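Cj0977 (Campylobacter jejuni, PDB 3BNV) is a sigma28-regulated, nonflagellar virulence protein of unknown molecular function that adopts a hot-dog fold and assembles as two subunits. Local coordinates at residues Phe95-Leu100 against Met134-Ile139; Asn45-Ile50 against Asn75-Ala80; Thr117-Asp122 against Val141-Glu146; Leu102-Glu107 against Gly127-Ile132; Ser19-Glu24 against Gly37-Ile42. All blocks are in the same frame, centred on the assembly; numbering follows the deposited sequence.

Interaction 1 (Phe95-Leu100 against Met134-Ile139); sequences FFYAPL and MFEGTI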
# COMPACT_ATOMS: atom_id res chain seq x y z
N PHE A 95 8.46 6.59 -5.44
CA PHE A 95 9.58 5.86 -6.05
C PHE A 95 10.01 4.73 -5.11
O PHE A 95 10.22 4.94 -3.92
CB PHE A 95 10.78 6.79 -6.30
CG PHE A 95 10.48 7.93 -7.22
CD1 PHE A 95 10.60 7.79 -8.59
CD2 PHE A 95 10.03 9.17 -6.70
CE1 PHE A 95 10.28 8.84 -9.43
CE2 PHE A 95 9.72 10.22 -7.55
CZ PHE A 95 9.84 10.05 -8.91
N PHE A 96 10.15 3.54 -5.67
CA PHE A 96 10.67 2.39 -4.97
C PHE A 96 12.02 2.05 -5.54
O PHE A 96 12.10 1.36 -6.54
CB PHE A 96 9.77 1.19 -5.23
CG PHE A 96 8.35 1.40 -4.79
CD1 PHE A 96 7.42 1.93 -5.66
CD2 PHE A 96 7.96 1.05 -3.54
CE1 PHE A 96 6.12 2.09 -5.26
CE2 PHE A 96 6.67 1.21 -3.14
CZ PHE A 96 5.75 1.73 -4.00
N TYR A 97 13.09 2.50 -4.91
CA TYR A 97 14.43 2.36 -5.49
C TYR A 97 14.96 0.93 -5.45
O TYR A 97 15.75 0.53 -6.28
CB TYR A 97 15.43 3.28 -4.79
CG TYR A 97 15.05 4.73 -4.82
CD1 TYR A 97 14.91 5.41 -6.02
CD2 TYR A 97 14.83 5.44 -3.65
CE1 TYR A 97 14.55 6.75 -6.06
CE2 TYR A 97 14.47 6.79 -3.67
CZ TYR A 97 14.34 7.44 -4.89
OH TYR A 97 14.00 8.77 -4.93
N ALA A 98 14.52 0.17 -4.47
CA ALA A 98 14.96 -1.21 -4.32
C ALA A 98 13.95 -1.92 -3.46
O ALA A 98 13.38 -1.33 -2.54
CB ALA A 98 16.30 -1.24 -3.68
N PRO A 99 13.72 -3.21 -3.74
CA PRO A 99 12.72 -3.91 -2.92
C PRO A 99 13.31 -4.35 -1.61
O PRO A 99 14.51 -4.55 -1.52
CB PRO A 99 12.42 -5.14 -3.76
CG PRO A 99 13.72 -5.42 -4.45
CD PRO A 99 14.32 -4.08 -4.76
N LEU A 100 12.47 -4.48 -0.60
CA LEU A 100 12.89 -5.01 0.69
C LEU A 100 13.05 -6.53 0.67
O LEU A 100 12.46 -7.21 -0.18
CB LEU A 100 11.91 -4.62 1.79
CG LEU A 100 12.31 -3.27 2.40
CD1 LEU A 100 12.16 -2.16 1.39
CD2 LEU A 100 11.48 -2.97 3.62
N MSE A 134 15.67 3.58 0.25
CA MSE A 134 14.95 2.56 -0.51
C MSE A 134 13.69 3.12 -1.16
O MSE A 134 13.20 2.59 -2.18
CB MSE A 134 14.43 1.47 0.45
CG MSE A 134 15.44 0.80 1.32
SE MSE A 134 16.85 -0.26 0.41
CE MSE A 134 15.83 -1.93 0.05
N PHE A 135 13.11 4.13 -0.53
CA PHE A 135 11.82 4.60 -0.93
C PHE A 135 11.70 6.10 -0.70
O PHE A 135 12.22 6.66 0.28
CB PHE A 135 10.73 3.82 -0.16
CG PHE A 135 9.36 4.41 -0.28
CD1 PHE A 135 8.51 4.04 -1.31
CD2 PHE A 135 8.91 5.34 0.63
CE1 PHE A 135 7.20 4.58 -1.44
CE2 PHE A 135 7.60 5.90 0.52
CZ PHE A 135 6.75 5.51 -0.53
N GLU A 136 11.01 6.75 -1.63
CA GLU A 136 10.81 8.19 -1.56
C GLU A 136 9.42 8.49 -2.15
O GLU A 136 9.04 7.93 -3.18
CB GLU A 136 11.94 8.89 -2.34
CG GLU A 136 12.07 10.38 -2.13
CD GLU A 136 13.51 10.89 -2.23
OE1 GLU A 136 14.42 10.18 -2.75
OE2 GLU A 136 13.75 12.03 -1.79
N GLY A 137 8.64 9.32 -1.47
CA GLY A 137 7.31 9.60 -1.97
C GLY A 137 6.62 10.83 -1.41
O GLY A 137 6.94 11.33 -0.33
N THR A 138 5.66 11.33 -2.18
CA THR A 138 4.81 12.41 -1.71
C THR A 138 3.39 11.89 -1.57
O THR A 138 2.84 11.30 -2.50
CB THR A 138 4.73 13.55 -2.70
OG1 THR A 138 6.04 14.09 -2.93
CG2 THR A 138 3.87 14.63 -2.12
N ILE A 139 2.79 12.15 -0.42
CA ILE A 139 1.43 11.68 -0.17
C ILE A 139 0.51 12.83 0.21
O ILE A 139 0.85 13.65 1.05
CB ILE A 139 1.45 10.62 0.92
CG1 ILE A 139 2.18 9.38 0.40
CG2 ILE A 139 0.07 10.27 1.34
CD1 ILE A 139 2.14 8.24 1.35
O HOH W 1 11.67 0.23 -1.76

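Interaction 2 (Asn45-Ile50 against Asn75-Ala80); sequences NYAKSI and NYVAQA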
# COMPACT_ATOMS: atom_id res chain seq x y z
N ASN A 45 3.79 18.42 12.19
CA ASN A 45 4.22 18.27 10.80
C ASN A 45 5.27 17.21 10.60
O ASN A 45 6.00 17.23 9.60
CB ASN A 45 4.75 19.59 10.23
CG ASN A 45 3.62 20.53 9.77
OD1 ASN A 45 2.52 20.08 9.43
ND2 ASN A 45 3.90 21.82 9.78
N TYR A 46 5.37 16.28 11.54
CA TYR A 46 6.48 15.35 11.53
C TYR A 46 6.12 14.01 12.17
O TYR A 46 5.40 13.96 13.17
CB TYR A 46 7.68 15.97 12.26
CG TYR A 46 8.80 14.97 12.45
CD1 TYR A 46 8.93 14.25 13.64
CD2 TYR A 46 9.70 14.72 11.43
CE1 TYR A 46 9.95 13.34 13.81
CE2 TYR A 46 10.71 13.81 11.58
CZ TYR A 46 10.84 13.12 12.76
OH TYR A 46 11.87 12.20 12.87
N ALA A 47 6.63 12.93 11.58
CA ALA A 47 6.49 11.60 12.19
C ALA A 47 7.59 10.64 11.74
O ALA A 47 8.11 10.74 10.62
CB ALA A 47 5.13 11.02 11.89
N LYS A 48 7.93 9.71 12.61
CA LYS A 48 8.95 8.70 12.31
C LYS A 48 8.38 7.31 12.58
O LYS A 48 7.71 7.11 13.60
CB LYS A 48 10.17 8.93 13.19
CG LYS A 48 11.49 8.48 12.58
CD LYS A 48 12.68 8.68 13.56
CE LYS A 48 14.05 8.45 12.87
NZ LYS A 48 15.21 9.21 13.51
N SER A 49 8.60 6.36 11.69
CA SER A 49 8.05 5.02 11.93
C SER A 49 9.01 3.91 11.56
O SER A 49 10.04 4.15 10.93
CB SER A 49 6.71 4.83 11.22
OG SER A 49 6.88 4.55 9.85
N ILE A 50 8.71 2.70 11.98
CA ILE A 50 9.53 1.60 11.55
C ILE A 50 8.66 0.43 11.13
O ILE A 50 7.63 0.18 11.73
CB ILE A 50 10.65 1.18 12.56
CG1 ILE A 50 10.11 0.23 13.59
CG2 ILE A 50 11.41 2.37 13.16
CD1 ILE A 50 10.37 -1.18 13.15
N ASN A 75 2.09 5.35 3.94
CA ASN A 75 0.75 5.85 4.08
C ASN A 75 0.45 6.13 5.57
O ASN A 75 -0.11 7.16 5.95
CB ASN A 75 -0.18 4.80 3.46
CG ASN A 75 -1.63 5.20 3.46
OD1 ASN A 75 -2.05 6.18 4.10
ND2 ASN A 75 -2.43 4.42 2.76
N TYR A 76 0.86 5.22 6.42
CA TYR A 76 0.62 5.38 7.85
C TYR A 76 1.42 6.55 8.43
O TYR A 76 0.86 7.46 9.03
CB TYR A 76 0.87 4.04 8.53
CG TYR A 76 0.57 3.93 10.00
CD1 TYR A 76 1.37 3.16 10.81
CD2 TYR A 76 -0.50 4.55 10.56
CE1 TYR A 76 1.11 3.02 12.15
CE2 TYR A 76 -0.77 4.43 11.93
CZ TYR A 76 0.04 3.67 12.72
OH TYR A 76 -0.20 3.53 14.07
N VAL A 77 2.73 6.56 8.24
CA VAL A 77 3.54 7.65 8.80
C VAL A 77 3.19 9.04 8.18
O VAL A 77 3.27 10.06 8.86
CB VAL A 77 5.05 7.35 8.77
CG1 VAL A 77 5.63 7.60 7.40
CG2 VAL A 77 5.76 8.21 9.73
N ALA A 78 2.79 9.09 6.92
CA ALA A 78 2.28 10.36 6.37
C ALA A 78 1.10 10.87 7.18
O ALA A 78 1.05 12.04 7.56
CB ALA A 78 1.85 10.21 4.93
N GLN A 79 0.12 10.01 7.42
CA GLN A 79 -1.02 10.45 8.20
C GLN A 79 -0.61 10.79 9.61
O GLN A 79 -1.14 11.72 10.18
CB GLN A 79 -2.13 9.41 8.20
CG GLN A 79 -2.74 9.16 6.83
CD GLN A 79 -4.10 8.55 6.94
OE1 GLN A 79 -5.04 9.20 7.38
NE2 GLN A 79 -4.23 7.28 6.58
N ALA A 80 0.35 10.07 10.19
CA ALA A 80 0.76 10.40 11.54
C ALA A 80 1.41 11.79 11.63
O ALA A 80 1.35 12.43 12.67
CB ALA A 80 1.66 9.37 12.08

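Interaction 3 (Thr117-Asp122 against Val141-Glu146); sequences TSKKRD and VVSTDE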
# COMPACT_ATOMS: atom_id res chain seq x y z
N THR A 117 -3.46 26.56 6.97
CA THR A 117 -4.79 26.97 6.49
C THR A 117 -5.58 25.78 5.93
O THR A 117 -6.60 25.39 6.48
CB THR A 117 -4.76 28.11 5.42
OG1 THR A 117 -4.46 27.57 4.12
CG2 THR A 117 -3.73 29.22 5.80
N SER A 118 -5.07 25.22 4.84
CA SER A 118 -5.78 24.21 4.09
C SER A 118 -5.90 22.86 4.83
O SER A 118 -5.01 22.47 5.57
CB SER A 118 -5.14 24.06 2.70
OG SER A 118 -5.65 22.92 2.01
N LYS A 119 -7.01 22.16 4.61
CA LYS A 119 -7.19 20.78 5.08
C LYS A 119 -6.48 19.74 4.19
O LYS A 119 -6.35 18.57 4.57
CB LYS A 119 -8.68 20.43 5.19
CG LYS A 119 -9.43 21.22 6.24
CD LYS A 119 -10.91 20.95 6.12
CE LYS A 119 -11.69 21.76 7.15
NZ LYS A 119 -11.34 21.34 8.53
N LYS A 120 -6.02 20.18 3.01
CA LYS A 120 -5.25 19.35 2.10
C LYS A 120 -3.75 19.63 2.28
O LYS A 120 -3.29 20.78 2.13
CB LYS A 120 -5.72 19.59 0.66
CG LYS A 120 -4.87 18.93 -0.44
CD LYS A 120 -5.28 19.43 -1.84
CE LYS A 120 -4.33 18.87 -2.90
NZ LYS A 120 -4.95 18.63 -4.27
N ARG A 121 -3.00 18.58 2.63
CA ARG A 121 -1.59 18.67 2.97
C ARG A 121 -0.74 17.73 2.12
O ARG A 121 -1.15 16.58 1.86
CB ARG A 121 -1.39 18.26 4.42
CG ARG A 121 -2.40 18.78 5.38
CD ARG A 121 -2.16 20.26 5.68
NE ARG A 121 -0.75 20.53 5.88
CZ ARG A 121 -0.16 20.61 7.07
NH1 ARG A 121 -0.86 20.43 8.18
NH2 ARG A 121 1.13 20.87 7.16
N ASP A 122 0.45 18.20 1.73
CA ASP A 122 1.43 17.36 1.02
C ASP A 122 2.49 16.88 2.01
O ASP A 122 3.04 17.65 2.76
CB ASP A 122 2.10 18.17 -0.13
CG ASP A 122 1.08 18.74 -1.12
OD1 ASP A 122 0.00 18.13 -1.28
OD2 ASP A 122 1.35 19.80 -1.74
N VAL A 141 -2.63 14.19 2.01
CA VAL A 141 -3.56 13.88 3.09
C VAL A 141 -4.62 14.98 3.17
O VAL A 141 -4.30 16.13 3.12
CB VAL A 141 -2.87 13.85 4.47
CG1 VAL A 141 -3.85 13.38 5.53
CG2 VAL A 141 -1.61 12.96 4.46
N VAL A 142 -5.89 14.60 3.30
CA VAL A 142 -6.95 15.58 3.53
C VAL A 142 -7.69 15.22 4.81
O VAL A 142 -7.89 14.03 5.10
CB VAL A 142 -7.98 15.62 2.38
CG1 VAL A 142 -9.13 16.46 2.78
CG2 VAL A 142 -7.37 16.17 1.10
N SER A 143 -8.10 16.24 5.56
CA SER A 143 -8.83 15.97 6.80
C SER A 143 -10.20 16.63 6.83
O SER A 143 -10.50 17.56 6.07
CB SER A 143 -8.01 16.33 8.04
OG SER A 143 -7.58 17.68 8.02
N THR A 144 -11.06 16.12 7.68
CA THR A 144 -12.35 16.75 7.82
C THR A 144 -12.63 16.95 9.30
O THR A 144 -11.94 16.39 10.16
CB THR A 144 -13.43 15.94 7.09
OG1 THR A 144 -13.34 14.56 7.47
CG2 THR A 144 -13.22 16.02 5.58
N ASP A 145 -13.62 17.80 9.60
CA ASP A 145 -13.96 18.08 11.00
C ASP A 145 -14.81 16.93 11.52
O ASP A 145 -14.83 16.68 12.72
CB ASP A 145 -14.66 19.43 11.17
CG ASP A 145 -13.92 20.58 10.47
OD1 ASP A 145 -13.74 20.49 9.24
OD2 ASP A 145 -13.54 21.58 11.13
N GLU A 146 -15.47 16.22 10.61
CA GLU A 146 -16.22 15.00 10.97
C GLU A 146 -15.80 13.78 10.15
O GLU A 146 -15.16 13.91 9.12
CB GLU A 146 -17.72 15.25 10.89
CG GLU A 146 -18.22 16.11 12.05
CD GLU A 146 -19.53 16.84 11.76
OE1 GLU A 146 -20.42 16.29 11.05
OE2 GLU A 146 -19.67 17.98 12.27

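Interaction 4 (Leu102-Glu107 against Gly127-Ile132); sequences LGDVLE and GHVKEI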
# COMPACT_ATOMS: atom_id res chain seq x y z
N LEU A 102 12.97 -10.00 3.26
CA LEU A 102 12.49 -10.47 4.57
C LEU A 102 13.62 -10.43 5.58
O LEU A 102 14.70 -10.93 5.32
CB LEU A 102 11.93 -11.89 4.46
CG LEU A 102 11.47 -12.57 5.74
CD1 LEU A 102 10.43 -11.78 6.47
CD2 LEU A 102 10.92 -13.91 5.41
N GLY A 103 13.36 -9.83 6.73
CA GLY A 103 14.40 -9.60 7.74
C GLY A 103 14.84 -8.14 7.82
O GLY A 103 15.40 -7.70 8.82
N ASP A 104 14.61 -7.39 6.75
CA ASP A 104 14.95 -5.98 6.77
C ASP A 104 14.02 -5.22 7.69
O ASP A 104 12.84 -5.56 7.80
CB ASP A 104 14.85 -5.37 5.36
CG ASP A 104 16.08 -5.64 4.52
OD1 ASP A 104 17.13 -5.99 5.10
OD2 ASP A 104 16.01 -5.49 3.28
N VAL A 105 14.53 -4.19 8.35
CA VAL A 105 13.63 -3.23 8.94
C VAL A 105 13.74 -1.87 8.25
O VAL A 105 14.81 -1.32 8.08
CB VAL A 105 13.72 -3.16 10.50
CG1 VAL A 105 14.74 -4.09 11.01
CG2 VAL A 105 13.93 -1.74 10.98
N LEU A 106 12.60 -1.36 7.84
CA LEU A 106 12.53 -0.10 7.15
C LEU A 106 12.31 1.03 8.14
O LEU A 106 11.48 0.92 9.06
CB LEU A 106 11.37 -0.16 6.18
CG LEU A 106 11.03 1.06 5.35
CD1 LEU A 106 12.11 1.28 4.29
CD2 LEU A 106 9.69 0.81 4.70
N GLU A 107 13.06 2.10 7.97
CA GLU A 107 12.93 3.27 8.82
C GLU A 107 12.33 4.44 8.00
O GLU A 107 12.94 4.91 7.05
CB GLU A 107 14.30 3.62 9.40
CG GLU A 107 14.86 2.51 10.24
CD GLU A 107 16.23 2.82 10.87
OE1 GLU A 107 17.22 2.07 10.52
OE2 GLU A 107 16.31 3.80 11.69
N GLY A 127 12.19 6.43 3.02
CA GLY A 127 12.43 5.17 3.73
C GLY A 127 13.86 4.65 3.59
O GLY A 127 14.45 4.70 2.51
N HIS A 128 14.43 4.16 4.68
CA HIS A 128 15.78 3.64 4.67
C HIS A 128 15.83 2.22 5.20
O HIS A 128 15.08 1.87 6.11
CB HIS A 128 16.68 4.48 5.59
CG HIS A 128 17.15 5.75 4.97
ND1 HIS A 128 16.49 6.95 5.12
CD2 HIS A 128 18.23 6.02 4.19
CE1 HIS A 128 17.14 7.90 4.47
NE2 HIS A 128 18.20 7.36 3.90
N VAL A 129 16.72 1.40 4.65
CA VAL A 129 17.16 0.22 5.36
C VAL A 129 18.61 0.45 5.69
O VAL A 129 19.45 0.56 4.80
CB VAL A 129 17.08 -1.12 4.57
CG1 VAL A 129 17.66 -2.22 5.41
CG2 VAL A 129 15.64 -1.48 4.18
N LYS A 130 18.92 0.50 6.99
CA LYS A 130 20.23 0.94 7.48
C LYS A 130 20.55 2.27 6.82
O LYS A 130 19.77 3.21 6.96
CB LYS A 130 21.33 -0.07 7.23
CG LYS A 130 21.00 -1.50 7.60
CD LYS A 130 21.57 -1.88 8.92
CE LYS A 130 21.58 -3.41 9.05
NZ LYS A 130 22.73 -4.05 8.33
N GLU A 131 21.66 2.38 6.10
CA GLU A 131 21.99 3.66 5.46
C GLU A 131 21.53 3.84 4.01
O GLU A 131 21.86 4.83 3.38
CB GLU A 131 23.48 4.01 5.52
CG GLU A 131 24.53 2.90 5.65
CD GLU A 131 24.18 1.60 4.97
OE1 GLU A 131 23.16 1.00 5.36
OE2 GLU A 131 24.94 1.16 4.08
N ILE A 132 20.77 2.91 3.48
CA ILE A 132 20.39 2.98 2.09
C ILE A 132 18.96 3.51 1.92
O ILE A 132 18.02 2.98 2.51
CB ILE A 132 20.53 1.57 1.44
CG1 ILE A 132 21.99 1.16 1.39
CG2 ILE A 132 19.92 1.52 0.04
CD1 ILE A 132 22.16 -0.28 0.95
O HOH W 2 16.80 0.07 9.16

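Interaction 5 (Ser19-Glu24 against Gly37-Ile42); sequences SRVRAE and GTIIEI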
# COMPACT_ATOMS: atom_id res chain seq x y z
N SER A 19 4.80 4.23 23.82
CA SER A 19 3.56 4.47 24.53
C SER A 19 3.18 5.96 24.50
O SER A 19 2.00 6.32 24.60
CB SER A 19 3.67 3.98 25.97
OG SER A 19 3.71 2.58 26.01
N ARG A 20 4.18 6.82 24.37
CA ARG A 20 3.95 8.26 24.30
C ARG A 20 3.22 8.67 23.02
O ARG A 20 2.28 9.46 23.08
CB ARG A 20 5.28 9.02 24.43
CG ARG A 20 5.12 10.48 24.76
CD ARG A 20 6.40 11.09 25.30
NE ARG A 20 6.79 10.58 26.61
CZ ARG A 20 6.29 10.99 27.78
NH1 ARG A 20 5.33 11.91 27.82
NH2 ARG A 20 6.74 10.47 28.91
N VAL A 21 3.66 8.14 21.88
CA VAL A 21 2.92 8.33 20.65
C VAL A 21 1.53 7.72 20.74
O VAL A 21 0.55 8.41 20.47
CB VAL A 21 3.64 7.74 19.41
CG1 VAL A 21 4.92 8.52 19.06
CG2 VAL A 21 3.93 6.26 19.62
N ARG A 22 1.42 6.45 21.12
CA ARG A 22 0.10 5.81 21.20
C ARG A 22 -0.89 6.75 21.87
O ARG A 22 -2.01 6.94 21.38
CB ARG A 22 0.14 4.49 21.97
CG ARG A 22 0.35 3.22 21.15
CD ARG A 22 0.11 1.98 22.01
NE ARG A 22 0.82 0.80 21.50
CZ ARG A 22 1.23 -0.23 22.26
NH1 ARG A 22 1.01 -0.25 23.57
NH2 ARG A 22 1.87 -1.25 21.69
N ALA A 23 -0.47 7.35 22.97
CA ALA A 23 -1.32 8.30 23.70
C ALA A 23 -1.63 9.57 22.92
O ALA A 23 -2.55 10.28 23.27
CB ALA A 23 -0.70 8.65 25.05
N GLU A 24 -0.87 9.86 21.87
CA GLU A 24 -1.08 11.08 21.07
C GLU A 24 -1.71 10.83 19.70
O GLU A 24 -2.25 11.75 19.09
CB GLU A 24 0.25 11.82 20.85
CG GLU A 24 0.65 12.79 21.95
CD GLU A 24 2.17 12.96 22.02
OE1 GLU A 24 2.75 13.55 21.08
OE2 GLU A 24 2.79 12.51 23.02
N GLY A 37 3.51 -1.04 10.23
CA GLY A 37 4.58 -0.48 11.02
C GLY A 37 4.07 0.20 12.29
O GLY A 37 2.85 0.25 12.54
N THR A 38 5.01 0.70 13.07
CA THR A 38 4.71 1.40 14.31
C THR A 38 5.26 2.82 14.30
O THR A 38 6.39 3.06 13.88
CB THR A 38 5.35 0.68 15.47
OG1 THR A 38 4.78 -0.63 15.55
CG2 THR A 38 5.14 1.42 16.73
N ILE A 39 4.47 3.77 14.77
CA ILE A 39 4.91 5.15 14.86
C ILE A 39 5.76 5.30 16.11
O ILE A 39 5.39 4.85 17.18
CB ILE A 39 3.73 6.10 14.95
CG1 ILE A 39 2.69 5.75 13.89
CG2 ILE A 39 4.18 7.54 14.79
CD1 ILE A 39 3.18 5.95 12.47
N ILE A 40 6.91 5.94 15.95
CA ILE A 40 8.02 5.83 16.89
C ILE A 40 8.36 7.24 17.41
O ILE A 40 9.04 7.40 18.41
CB ILE A 40 9.20 5.19 16.07
CG1 ILE A 40 10.13 4.38 16.89
CG2 ILE A 40 10.09 6.22 15.43
CD1 ILE A 40 11.48 4.36 16.18
N GLU A 41 7.86 8.24 16.70
CA GLU A 41 8.03 9.63 17.09
C GLU A 41 7.08 10.51 16.29
O GLU A 41 6.82 10.26 15.10
CB GLU A 41 9.47 10.08 16.89
CG GLU A 41 9.65 11.56 16.98
CD GLU A 41 11.11 11.97 17.08
OE1 GLU A 41 11.34 13.16 17.41
OE2 GLU A 41 12.02 11.11 16.87
N ILE A 42 6.52 11.51 16.96
CA ILE A 42 5.68 12.48 16.25
C ILE A 42 5.85 13.86 16.82
O ILE A 42 6.32 14.02 17.93
CB ILE A 42 4.18 12.14 16.23
CG1 ILE A 42 3.50 12.54 17.52
CG2 ILE A 42 3.96 10.67 15.97
CD1 ILE A 42 2.00 12.40 17.40

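Interaction 1 (Phe95-Leu100 against Met134-Ile139)
Selenomethionine Met134 meets the chain where strand 87-96 ends and turns into a loop. Its carbonyl O accepts Tyr97 N (2.7 Å), with the donor tilted from the carbonyl plane, and a water also donates to the same O. The side chain starts away from the loop, but bends at chi2 and chi3 (-64° and -80°) bring the terminal methyl back to it. CE thus lies between Ala98 CB (3.8 Å) and Leu100 CD1 (3.9 Å), with Pro99 O also beside it.

Phe135 pairs with Phe96 as an antiparallel non-hydrogen-bonded pair. The two side chains run alongside each other in the same direction, with ring planes inclined at 55°. Phe135 CE1 comes over a face of the Phe96 ring, whereas Phe96 CD2 approaches the edge of the Phe135 ring at CD1 (3.8 Å).

Glu136 forms the hydrogen-bonded pair with Phe95: Phe95 N donates to Glu136 O (2.7 Å) almost in line with the carbonyl, and Glu136 N returns a bond to Phe95 O (3.0 Å). CE2 and the hydroxyl of Tyr97 come up beside Glu136 CB, and Tyr97 OH donates to Glu136 OE1 (2.6 Å) on the anti side but well out of the carboxylate plane, with ring and carboxylate nearly perpendicular. Lys133 is a second partner of OE1.

Further on, Gly137 bonds to Val125 and Thr138 to Lys93. Met134 and Phe135 form a classic bulge opposite Gly127. Phe135 and Leu100 pack on Ile70 of helix 67-82, while Phe95 continues the sheet antiparallel into the second subunit.

Interaction 2 (Asn45-Ile50 against Asn75-Ala80)
Ala80 N donates to Tyr76 O (2.9 Å), and this turn of helix 67-82 places Ala80 beside Ala47 of strand 46-52. The two methyls meet, Ala47 CB to Ala80 CB at 3.8 Å. The small size of both residues lets the backbones come close, with 5.9 Å between Ala47 CA and Ala80 CA.

One turn earlier, Val77 points its side chain at the strand. CG2 lies anti to the backbone N, which brings it against Ala47, where Val77 CG2 touches both Ala47 CB and Ala47 O (each 3.6 Å). The branch carbon itself faces Ser49, with Ser49 OG 3.5 Å from Val77 CB. With chi1 at 80°, the hydroxyl is held between its own backbone N and carbonyl carbon, alongside the valine and without a polar bond to the helix. The contact is therefore a matter of apolar packing, in which every second strand residue, Ala47 and then Ser49, is directed at the helix while Tyr46 and Lys48 point away from it.

Strand and helix run roughly antiparallel (150°), the axes of these short segments 7.1 Å apart. The central helix of the hot-dog fold lies here on the concave side of the sheet. Val77 also reaches Ala110 and Val125 on the next strands, Tyr76 packs on Ile39 of strand 38-43, and Phe66 of the second subunit covers Asn75, Tyr76 and Gln79.

Interaction 3 (Thr117-Asp122 against Val141-Glu146)
Lys119 and Asp145 join the open ends of the beta hairpin made by strands 120-129 and 132-143, two neighbours in the antiparallel sheet of the hot-dog fold.

Backbone hydrogen bonds set the register. Arg121 and Val141 are a hydrogen-bonded pair: Arg121 N donates to Val141 O (2.8 Å), and Val141 N donates to Arg121 O (2.8 Å). Toward the hairpin's open end, Ser143 N gives a bent bond to Lys119 O (3.1 Å). That oxygen also receives a CA-H contact from Val142, so two successive residues of the partner strand converge on it.

The ionic contact is made by the long arm of Lys119. The chain runs straight from CB past Ser143 O, with CD beside that oxygen (3.4 Å), and then bends at chi4 (-64°), turning the ammonium to Asp145. NZ forms a salt bridge with Asp145 OD1 (2.6 Å), coming from above the carboxylate plane rather than within it. Both partners are exposed, which would probably weaken the pair electrostatically.

Apolar packing is modest. Lys120 and Val142 form a non-hydrogen-bonded pair on one face of the sheet, where Val142 CG2 rests on Lys120 CB (3.8 Å). Arg121 and Val141 occupy the other face; the arginine leads away from the valine, and its NH2 binds Asn45 OD1 and Leu113 O.

An ST turn precedes the strand: Ser118 OG accepts a hydrogen bond from Lys120 N at 2.9 Å.

Interaction 4 (Leu102-Glu107 against Gly127-Ile132)
The end of Leu106 reaches Gly127, His128 and Val129 where strands 105-112 and 120-129 pair as a beta hairpin of the antiparallel sheet. Its CB packs on Leu100 of the loop after strand 87-96. From there CG stands anti to the backbone N (chi1 178°), carrying the side chain over the backbone of the opposite strand. CG only skirts His128 O, whereas CD1 at the tip rests 3.5 Å from His128 O and 3.9 Å from Gly127 C. The same methyl is more loosely in touch with Val129 CG2. Gly127 has no side chain, and the leucine methyl lies close to where a CB would stand.

Next to it along the strand, Glu107 and His128 form an antiparallel hydrogen-bonded pair. Glu107 N donates to His128 O (2.8 Å) in the carbonyl plane, and His128 N answers to Glu107 O (2.9 Å) at a tilt. Val129 lies crosswise to Asp104: CG1 approaches the carboxylate at OD1 (3.8 Å), while Asp104 OD2 accepts a bond from Lys101 N.

Beyond Val129 the chain reverses in a type II' turn, Val129 to Ile132, leading into strand 132-143. A water joins the two segments at this end. It donates to Val105 O (2.7 Å) and to Glu107 OE1, and takes the N-H of Lys130, its oxygen 3.1 Å from Lys130 N.

Interaction 5 (Ser19-Glu24 against Gly37-Ile42)
A classic beta bulge at Ile40 and Glu41, both opposite Lys48, lies in the edge strand 38-43 of the hot-dog sheet, and Val21 of the N-terminal helix 15-22 packs against it. Val21 carries most of the contact, spreading its two methyls over the strand. CG2 rests by Ile39 O (3.2 Å). CG1, placed anti to the carbonyl carbon by a chi1 of -68°, instead covers the backbone at Glu41 N (3.8 Å) and reaches on to Ile42 CG2 (3.9 Å). Its touch on Ile39 CG2 is looser, since that isoleucine turns its end away toward Tyr76 and Ala80 of helix 67-82.

Ile42 makes much of the rest of the contact. While its CG2 meets the valine, its CG1 and CD1 pass alongside Glu24 in the opposite direction, so that CB and the carboxylate OE1 of the glutamate both touch it. Leu25 and Asn83 are further neighbours of Ile42, and Asn83 ND2 also donates to Glu24 O.

The interface is wholly a matter of van der Waals contact, made by Val21 of the helix and Glu24 three residues later. At its outer margin, Glu24 CB touches Ile42 CD1 at 3.9 Å, and Glu24 OE1 lies 3.8 Å from Ile42 CG1.

Overall arrangement
All five contacts reach the same antiparallel sheet, crossing it from strand 38-43 to strand 87-96, the outermost strands within this chain, the latter pairing with the second subunit. Along the chain interaction 5 closes first, then interaction 2; the remaining three interleave, interaction 4 falling within the span of interaction 1 while interaction 3 crosses both. Interactions 2 and 5 lie on neighbouring strands, centres about 9 Å apart. Interactions 1 and 4, centres about 11 Å apart, meet through Gly127 pairing with Met134 and Phe135. Interactions 3 and 4, centres about 30 Å apart, sit on the two ends of strand 120-129. Interactions 1 and 2 both touch the second subunit, linking core packing to dimer assembly.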